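Local structure of serine acetyltransferase (Neisseria gonorrhoeae, 6WYE) at residues 66-78 and 127-141. The protein probably catalyses transfer of the acetyl group from acetyl-CoA to L-serine, giving O-acetyl-L-serine in the first step of cysteine biosynthesis. Sequence-based numbering, arbitrary orientation.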
ATOM      1  N   LEU A  66      14.417  16.199 -18.431  1.00 33.93           N
ATOM      2  CA  LEU A  66      15.069  15.766 -17.201  1.00 36.27           C
ATOM      3  C   LEU A  66      14.332  16.288 -15.973  1.00 36.85           C
ATOM      4  O   LEU A  66      14.209  15.581 -14.969  1.00 38.08           O
ATOM      5  CB  LEU A  66      16.524  16.230 -17.191  1.00 37.19           C
ATOM      6  CG  LEU A  66      17.324  15.853 -15.944  1.00 38.98           C
ATOM      7  CD1 LEU A  66      17.619  14.352 -15.934  1.00 39.79           C
ATOM      8  CD2 LEU A  66      18.605  16.654 -15.889  1.00 36.85           C
ATOM      9  N   GLY A  67      13.839  17.529 -16.027  1.00 36.13           N
ATOM     10  CA  GLY A  67      13.114  18.063 -14.880  1.00 35.43           C
ATOM     11  C   GLY A  67      11.868  17.262 -14.558  1.00 36.76           C
ATOM     12  O   GLY A  67      11.541  17.037 -13.388  1.00 36.86           O
ATOM     13  N   SER A  68      11.163  16.806 -15.592  1.00 38.21           N
ATOM     14  CA  SER A  68       9.966  16.000 -15.382  1.00 38.06           C
ATOM     15  C   SER A  68      10.328  14.647 -14.783  1.00 34.53           C
ATOM     16  O   SER A  68       9.627  14.141 -13.896  1.00 32.21           O
ATOM     17  CB  SER A  68       9.224  15.830 -16.721  1.00 40.48           C
ATOM     18  OG  SER A  68       7.998  15.136 -16.552  1.00 44.27           O
ATOM     19  N   VAL A  69      11.456  14.078 -15.216  1.00 33.24           N
ATOM     20  CA  VAL A  69      11.947  12.836 -14.622  1.00 33.06           C
ATOM     21  C   VAL A  69      12.254  13.045 -13.143  1.00 33.69           C
ATOM     22  O   VAL A  69      11.811  12.273 -12.282  1.00 30.80           O
ATOM     23  CB  VAL A  69      13.178  12.328 -15.394  1.00 32.91           C
ATOM     24  CG1 VAL A  69      13.879  11.202 -14.635  1.00 31.34           C
ATOM     25  CG2 VAL A  69      12.760  11.866 -16.797  1.00 29.65           C
ATOM     26  N   LEU A  70      12.989  14.110 -12.823  1.00 35.40           N
ATOM     27  CA  LEU A  70      13.369  14.354 -11.434  1.00 34.15           C
ATOM     28  C   LEU A  70      12.142  14.550 -10.550  1.00 30.41           C
ATOM     29  O   LEU A  70      12.014  13.919  -9.493  1.00 27.34           O
ATOM     30  CB  LEU A  70      14.282  15.569 -11.357  1.00 35.72           C
ATOM     31  CG  LEU A  70      14.776  15.918  -9.946  1.00 37.22           C
ATOM     32  CD1 LEU A  70      15.846  14.921  -9.475  1.00 35.51           C
ATOM     33  CD2 LEU A  70      15.314  17.333  -9.941  1.00 34.88           C
ATOM     34  N   ALA A  71      11.202  15.383 -10.994  1.00 28.89           N
ATOM     35  CA  ALA A  71       9.984  15.594 -10.216  1.00 32.67           C
ATOM     36  C   ALA A  71       9.258  14.281  -9.977  1.00 30.91           C
ATOM     37  O   ALA A  71       8.756  14.028  -8.873  1.00 28.40           O
ATOM     38  CB  ALA A  71       9.061  16.584 -10.933  1.00 33.09           C
ATOM     39  N   TYR A  72       9.201  13.428 -11.003  1.00 28.44           N
ATOM     40  CA  TYR A  72       8.521  12.143 -10.870  1.00 30.14           C
ATOM     41  C   TYR A  72       9.233  11.245  -9.863  1.00 30.46           C
ATOM     42  O   TYR A  72       8.602  10.678  -8.967  1.00 30.01           O
ATOM     43  CB  TYR A  72       8.429  11.469 -12.236  1.00 31.90           C
ATOM     44  CG  TYR A  72       7.498  10.284 -12.309  1.00 32.22           C
ATOM     45  CD1 TYR A  72       6.150  10.456 -12.588  1.00 35.22           C
ATOM     46  CD2 TYR A  72       7.972   8.991 -12.132  1.00 31.92           C
ATOM     47  CE1 TYR A  72       5.290   9.363 -12.675  1.00 36.21           C
ATOM     48  CE2 TYR A  72       7.122   7.891 -12.232  1.00 33.24           C
ATOM     49  CZ  TYR A  72       5.789   8.086 -12.502  1.00 37.25           C
ATOM     50  OH  TYR A  72       4.947   7.004 -12.588  1.00 44.65           O
ATOM     51  N   HIS A  73      10.534  11.111  -9.994  1.00 29.32           N
ATOM     52  CA  HIS A  73      11.291  10.204  -9.098  1.00 31.23           C
ATOM     53  C   HIS A  73      11.286  10.719  -7.662  1.00 32.83           C
ATOM     54  O   HIS A  73      11.094   9.930  -6.782  1.00 33.91           O
ATOM     55  CB  HIS A  73      12.702  10.013  -9.621  1.00 29.77           C
ATOM     56  CG  HIS A  73      13.404   8.809  -9.118  1.00 27.09           C
ATOM     57  ND1 HIS A  73      12.794   7.617  -8.963  1.00 27.34           N
ATOM     58  CD2 HIS A  73      14.682   8.620  -8.782  1.00 24.66           C
ATOM     59  CE1 HIS A  73      13.665   6.747  -8.558  1.00 25.87           C
ATOM     60  NE2 HIS A  73      14.810   7.334  -8.428  1.00 24.94           N
ATOM     61  N   LEU A  74      11.501  12.004  -7.474  1.00 30.43           N
ATOM     62  CA  LEU A  74      11.502  12.556  -6.120  1.00 28.17           C
ATOM     63  C   LEU A  74      10.151  12.375  -5.442  1.00 30.08           C
ATOM     64  O   LEU A  74      10.082  12.021  -4.257  1.00 29.41           O
ATOM     65  CB  LEU A  74      11.870  14.043  -6.154  1.00 28.85           C
ATOM     66  CG  LEU A  74      13.312  14.394  -6.514  1.00 28.58           C
ATOM     67  CD1 LEU A  74      13.540  15.894  -6.362  1.00 29.03           C
ATOM     68  CD2 LEU A  74      14.281  13.594  -5.639  1.00 27.99           C
ATOM     69  N   SER A  75       9.060  12.613  -6.174  1.00 27.88           N
ATOM     70  CA  SER A  75       7.751  12.437  -5.559  1.00 29.03           C
ATOM     71  C   SER A  75       7.506  10.974  -5.221  1.00 29.78           C
ATOM     72  O   SER A  75       6.877  10.674  -4.197  1.00 33.29           O
ATOM     73  CB  SER A  75       6.653  12.994  -6.470  1.00 31.27           C
ATOM     74  OG  SER A  75       6.526  12.208  -7.643  1.00 33.89           O
ATOM     75  N   SER A  76       8.023  10.054  -6.043  1.00 34.11           N
ATOM     76  CA  SER A  76       8.036   8.644  -5.663  1.00 39.21           C
ATOM     77  C   SER A  76       8.713   8.448  -4.304  1.00 40.32           C
ATOM     78  O   SER A  76       8.226   7.684  -3.464  1.00 38.99           O
ATOM     79  CB  SER A  76       8.686   7.803  -6.778  1.00 42.82           C
ATOM     80  OG  SER A  76      10.062   7.573  -6.560  1.00 44.85           O
ATOM     81  N   LYS A  77       9.818   9.151  -4.060  1.00 36.02           N
ATOM     82  CA  LYS A  77      10.566   8.946  -2.821  1.00 34.31           C
ATOM     83  C   LYS A  77       9.834   9.519  -1.613  1.00 33.60           C
ATOM     84  O   LYS A  77       9.789   8.893  -0.547  1.00 31.43           O
ATOM     85  CB  LYS A  77      11.940   9.612  -2.908  1.00 32.05           C
ATOM     86  CG  LYS A  77      12.820   9.138  -4.019  1.00 35.03           C
ATOM     87  CD  LYS A  77      13.142   7.681  -3.883  1.00 34.78           C
ATOM     88  CE  LYS A  77      14.170   7.279  -4.926  1.00 33.35           C
ATOM     89  NZ  LYS A  77      14.548   5.864  -4.727  1.00 34.57           N
ATOM     90  N   LEU A  78       9.283  10.722  -1.745  1.00 33.18           N
ATOM     91  CA  LEU A  78       8.809  11.453  -0.579  1.00 32.35           C
ATOM     92  C   LEU A  78       7.302  11.397  -0.419  1.00 36.75           C
ATOM     93  O   LEU A  78       6.792  11.811   0.626  1.00 38.25           O
ATOM     94  CB  LEU A  78       9.272  12.908  -0.658  1.00 31.30           C
ATOM     95  CG  LEU A  78      10.787  12.970  -0.817  1.00 33.14           C
ATOM     96  CD1 LEU A  78      11.243  14.404  -0.973  1.00 35.47           C
ATOM     97  CD2 LEU A  78      11.460  12.309   0.394  1.00 31.28           C
ATOM     98  N   LEU A 127      21.157  10.119 -10.793  1.00 31.12           N
ATOM     99  CA  LEU A 127      19.788  10.579 -11.018  1.00 30.83           C
ATOM    100  C   LEU A 127      18.784   9.626 -10.375  1.00 29.14           C
ATOM    101  O   LEU A 127      17.839  10.053  -9.701  1.00 28.13           O
ATOM    102  CB  LEU A 127      19.507  10.721 -12.524  1.00 27.90           C
ATOM    103  CG  LEU A 127      18.022  10.928 -12.854  1.00 30.18           C
ATOM    104  CD1 LEU A 127      17.502  12.220 -12.234  1.00 32.74           C
ATOM    105  CD2 LEU A 127      17.739  10.921 -14.345  1.00 31.93           C
ATOM    106  N   LEU A 128      18.981   8.327 -10.571  1.00 29.28           N
ATOM    107  CA  LEU A 128      18.032   7.335 -10.082  1.00 33.22           C
ATOM    108  C   LEU A 128      18.397   6.734  -8.735  1.00 29.51           C
ATOM    109  O   LEU A 128      17.493   6.347  -7.991  1.00 31.33           O
ATOM    110  CB  LEU A 128      17.887   6.196 -11.106  1.00 30.01           C
ATOM    111  CG  LEU A 128      17.321   6.663 -12.444  1.00 29.21           C
ATOM    112  CD1 LEU A 128      17.276   5.537 -13.488  1.00 28.27           C
ATOM    113  CD2 LEU A 128      15.944   7.279 -12.230  1.00 32.07           C
ATOM    114  N   TYR A 129      19.687   6.634  -8.386  1.00 24.91           N
ATOM    115  CA  TYR A 129      20.067   5.758  -7.285  1.00 27.26           C
ATOM    116  C   TYR A 129      20.970   6.368  -6.221  1.00 26.16           C
ATOM    117  O   TYR A 129      21.369   5.638  -5.308  1.00 27.02           O
ATOM    118  CB  TYR A 129      20.747   4.488  -7.829  1.00 25.70           C
ATOM    119  CG  TYR A 129      19.957   3.813  -8.953  1.00 26.57           C
ATOM    120  CD1 TYR A 129      18.680   3.303  -8.721  1.00 28.38           C
ATOM    121  CD2 TYR A 129      20.487   3.703 -10.229  1.00 30.61           C
ATOM    122  CE1 TYR A 129      17.953   2.692  -9.712  1.00 28.58           C
ATOM    123  CE2 TYR A 129      19.768   3.084 -11.256  1.00 31.92           C
ATOM    124  CZ  TYR A 129      18.510   2.583 -10.992  1.00 33.94           C
ATOM    125  OH  TYR A 129      17.801   1.994 -12.006  1.00 32.42           O
ATOM    126  N   PHE A 130      21.322   7.659  -6.301  1.00 26.10           N
ATOM    127  CA  PHE A 130      22.191   8.275  -5.290  1.00 27.15           C
ATOM    128  C   PHE A 130      21.356   9.158  -4.371  1.00 26.38           C
ATOM    129  O   PHE A 130      20.893  10.229  -4.773  1.00 27.89           O
ATOM    130  CB  PHE A 130      23.331   9.079  -5.919  1.00 29.20           C
ATOM    131  CG  PHE A 130      24.490   8.236  -6.405  1.00 27.90           C
ATOM    132  CD1 PHE A 130      24.371   6.860  -6.521  1.00 30.09           C
ATOM    133  CD2 PHE A 130      25.697   8.835  -6.766  1.00 31.23           C
ATOM    134  CE1 PHE A 130      25.431   6.089  -6.980  1.00 29.72           C
ATOM    135  CE2 PHE A 130      26.757   8.081  -7.217  1.00 29.77           C
ATOM    136  CZ  PHE A 130      26.629   6.707  -7.342  1.00 31.20           C
ATOM    137  N   LYS A 131      21.203   8.712  -3.118  1.00 26.46           N
ATOM    138  CA  LYS A 131      20.366   9.382  -2.128  1.00 26.67           C
ATOM    139  C   LYS A 131      20.809  10.823  -1.854  1.00 27.16           C
ATOM    140  O   LYS A 131      19.967  11.678  -1.565  1.00 26.04           O
ATOM    141  CB  LYS A 131      20.422   8.547  -0.841  1.00 28.36           C
ATOM    142  CG  LYS A 131      19.734   9.052   0.362  1.00 32.45           C
ATOM    143  CD  LYS A 131      19.700   7.936   1.450  1.00 30.15           C
ATOM    144  CE  LYS A 131      20.991   7.875   2.281  1.00 26.14           C
ATOM    145  NZ  LYS A 131      20.802   7.042   3.525  1.00 28.30           N
ATOM    146  N   GLY A 132      22.117  11.107  -1.917  1.00 26.84           N
ATOM    147  CA  GLY A 132      22.580  12.472  -1.683  1.00 27.64           C
ATOM    148  C   GLY A 132      22.170  13.431  -2.791  1.00 29.01           C
ATOM    149  O   GLY A 132      21.811  14.585  -2.529  1.00 30.20           O
ATOM    150  N   PHE A 133      22.210  12.963  -4.038  1.00 28.87           N
ATOM    151  CA  PHE A 133      21.662  13.743  -5.143  1.00 28.54           C
ATOM    152  C   PHE A 133      20.158  13.978  -4.973  1.00 28.39           C
ATOM    153  O   PHE A 133      19.668  15.096  -5.187  1.00 31.40           O
ATOM    154  CB  PHE A 133      21.961  13.032  -6.466  1.00 31.41           C
ATOM    155  CG  PHE A 133      21.292  13.667  -7.640  1.00 30.22           C
ATOM    156  CD1 PHE A 133      21.855  14.788  -8.243  1.00 28.55           C
ATOM    157  CD2 PHE A 133      20.090  13.163  -8.131  1.00 29.26           C
ATOM    158  CE1 PHE A 133      21.244  15.394  -9.319  1.00 29.80           C
ATOM    159  CE2 PHE A 133      19.461  13.765  -9.211  1.00 30.65           C
ATOM    160  CZ  PHE A 133      20.040  14.888  -9.806  1.00 34.20           C
ATOM    161  N   HIS A 134      19.402  12.947  -4.580  1.00 27.08           N
ATOM    162  CA  HIS A 134      17.972  13.139  -4.355  1.00 26.83           C
ATOM    163  C   HIS A 134      17.722  14.185  -3.268  1.00 25.74           C
ATOM    164  O   HIS A 134      16.891  15.085  -3.438  1.00 26.65           O
ATOM    165  CB  HIS A 134      17.303  11.813  -3.970  1.00 25.33           C
ATOM    166  CG  HIS A 134      17.460  10.740  -5.000  1.00 28.14           C
ATOM    167  ND1 HIS A 134      17.601   9.411  -4.674  1.00 28.14           N
ATOM    168  CD2 HIS A 134      17.513  10.805  -6.354  1.00 27.86           C
ATOM    169  CE1 HIS A 134      17.739   8.699  -5.783  1.00 28.62           C
ATOM    170  NE2 HIS A 134      17.682   9.520  -6.815  1.00 28.21           N
ATOM    171  N   ALA A 135      18.455  14.098  -2.155  1.00 26.50           N
ATOM    172  CA  ALA A 135      18.192  15.007  -1.038  1.00 27.50           C
ATOM    173  C   ALA A 135      18.480  16.453  -1.420  1.00 29.14           C
ATOM    174  O   ALA A 135      17.713  17.358  -1.067  1.00 30.93           O
ATOM    175  CB  ALA A 135      19.024  14.613   0.183  1.00 23.07           C
ATOM    176  N   ILE A 136      19.584  16.684  -2.141  1.00 24.72           N
ATOM    177  CA  ILE A 136      19.935  18.036  -2.562  1.00 27.51           C
ATOM    178  C   ILE A 136      18.829  18.624  -3.428  1.00 29.61           C
ATOM    179  O   ILE A 136      18.394  19.761  -3.222  1.00 31.73           O
ATOM    180  CB  ILE A 136      21.278  18.030  -3.328  1.00 30.16           C
ATOM    181  CG1 ILE A 136      22.472  17.737  -2.414  1.00 29.65           C
ATOM    182  CG2 ILE A 136      21.489  19.350  -4.082  1.00 29.15           C
ATOM    183  CD1 ILE A 136      22.590  18.669  -1.255  1.00 35.32           C
ATOM    184  N   GLN A 137      18.390  17.871  -4.440  1.00 30.89           N
ATOM    185  CA  GLN A 137      17.383  18.398  -5.353  1.00 31.40           C
ATOM    186  C   GLN A 137      16.037  18.544  -4.662  1.00 31.23           C
ATOM    187  O   GLN A 137      15.313  19.511  -4.922  1.00 34.00           O
ATOM    188  CB  GLN A 137      17.255  17.521  -6.601  1.00 31.87           C
ATOM    189  CG  GLN A 137      18.570  17.186  -7.342  1.00 31.53           C
ATOM    190  CD  GLN A 137      19.638  18.265  -7.241  1.00 31.69           C
ATOM    191  OE1 GLN A 137      19.351  19.461  -7.340  1.00 31.43           O
ATOM    192  NE2 GLN A 137      20.889  17.839  -7.059  1.00 31.28           N
ATOM    193  N   ALA A 138      15.667  17.591  -3.795  1.00 27.66           N
ATOM    194  CA  ALA A 138      14.460  17.789  -3.000  1.00 28.00           C
ATOM    195  C   ALA A 138      14.561  19.075  -2.194  1.00 30.49           C
ATOM    196  O   ALA A 138      13.573  19.804  -2.054  1.00 32.88           O
ATOM    197  CB  ALA A 138      14.212  16.600  -2.067  1.00 28.52           C
ATOM    198  N   HIS A 139      15.751  19.380  -1.660  1.00 28.90           N
ATOM    199  CA  HIS A 139      15.863  20.617  -0.885  1.00 30.15           C
ATOM    200  C   HIS A 139      15.698  21.850  -1.766  1.00 29.44           C
ATOM    201  O   HIS A 139      15.025  22.808  -1.374  1.00 31.24           O
ATOM    202  CB  HIS A 139      17.190  20.716  -0.149  1.00 32.21           C
ATOM    203  CG  HIS A 139      17.468  22.112   0.323  1.00 34.54           C
ATOM    204  ND1 HIS A 139      16.787  22.685   1.378  1.00 36.14           N
ATOM    205  CD2 HIS A 139      18.260  23.087  -0.186  1.00 35.51           C
ATOM    206  CE1 HIS A 139      17.191  23.934   1.532  1.00 37.33           C
ATOM    207  NE2 HIS A 139      18.086  24.201   0.595  1.00 35.60           N
ATOM    208  N   ARG A 140      16.302  21.844  -2.955  1.00 29.92           N
ATOM    209  CA  ARG A 140      16.154  22.984  -3.861  1.00 32.44           C
ATOM    210  C   ARG A 140      14.685  23.304  -4.095  1.00 34.19           C
ATOM    211  O   ARG A 140      14.257  24.459  -3.971  1.00 35.89           O
ATOM    212  CB  ARG A 140      16.850  22.695  -5.193  1.00 32.35           C
ATOM    213  CG  ARG A 140      18.339  22.572  -5.129  1.00 32.44           C
ATOM    214  CD  ARG A 140      18.922  22.510  -6.546  1.00 31.52           C
ATOM    215  NE  ARG A 140      20.299  22.028  -6.545  1.00 34.11           N
ATOM    216  CZ  ARG A 140      21.335  22.740  -6.103  1.00 35.21           C
ATOM    217  NH1 ARG A 140      21.153  23.972  -5.636  1.00 32.59           N
ATOM    218  NH2 ARG A 140      22.554  22.225  -6.134  1.00 34.72           N
ATOM    219  N   ILE A 141      13.879  22.283  -4.398  1.00 33.84           N
ATOM    220  CA  ILE A 141      12.439  22.512  -4.523  1.00 35.36           C
ATOM    221  C   ILE A 141      11.851  22.938  -3.183  1.00 35.16           C
ATOM    222  O   ILE A 141      11.049  23.882  -3.107  1.00 33.70           O
ATOM    223  CB  ILE A 141      11.739  21.256  -5.071  1.00 37.90           C
ATOM    224  CG1 ILE A 141      12.369  20.840  -6.401  1.00 37.22           C
ATOM    225  CG2 ILE A 141      10.244  21.515  -5.233  1.00 39.24           C
ATOM    226  CD1 ILE A 141      11.850  19.517  -6.937  1.00 40.10           C
TER
HETATM  227  O   HOH W   1      15.476   4.510  -7.019  1.00 32.44           O
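The backbone oxygen of Leu-128 is held by His-73 and approached by a water: His-73 NE2 donates to Leu-128 O over 2.9 Å, nearly straight at 162° and with the oxygen in the ring plane, and the water lies 2.9 Å from Leu-128 O, in position to donate to it. That water in turn accepts from Lys-77 NZ, whose ammonium also forms a salt bridge with Glu-163 of a second subunit. The first torsion of His-73 swings the ring away from its own backbone N, bringing NE2 to the end of helix 124-129. Leu-128 CD2 lies over one face of the imidazole, a CH-pi contact 4.1 Å from the centroid. The edge of the same ring turns toward the face of His-134 in an offset edge-to-face pair, planes at 82°. His-134 NE2 bonds back to Leu-127 O at 2.9 Å, coming from above the carbonyl plane, and so ties helix 131-147 to the helix before it.

Further along, Leu-74 is a knob in the hole formed by His-134, Gln-137, Ala-138 and Ile-141; its CD1 lies 3.7 Å from Ala-138 N. At the other end, Leu-127 CD2 touches both Leu-66 CD1 and Val-69 CG1, while Leu-70 CD1 meets Phe-133 CE2 at 3.8 Å. The axes of segments 66-78 and 131-141 lie at 101° in this N-terminal helical domain. Because both histidines donate through NE2 to carbonyls at the helix junction, each carries a proton there, and these bonds help set the rotation of both rings, less firmly for His-134, whose bond is bent.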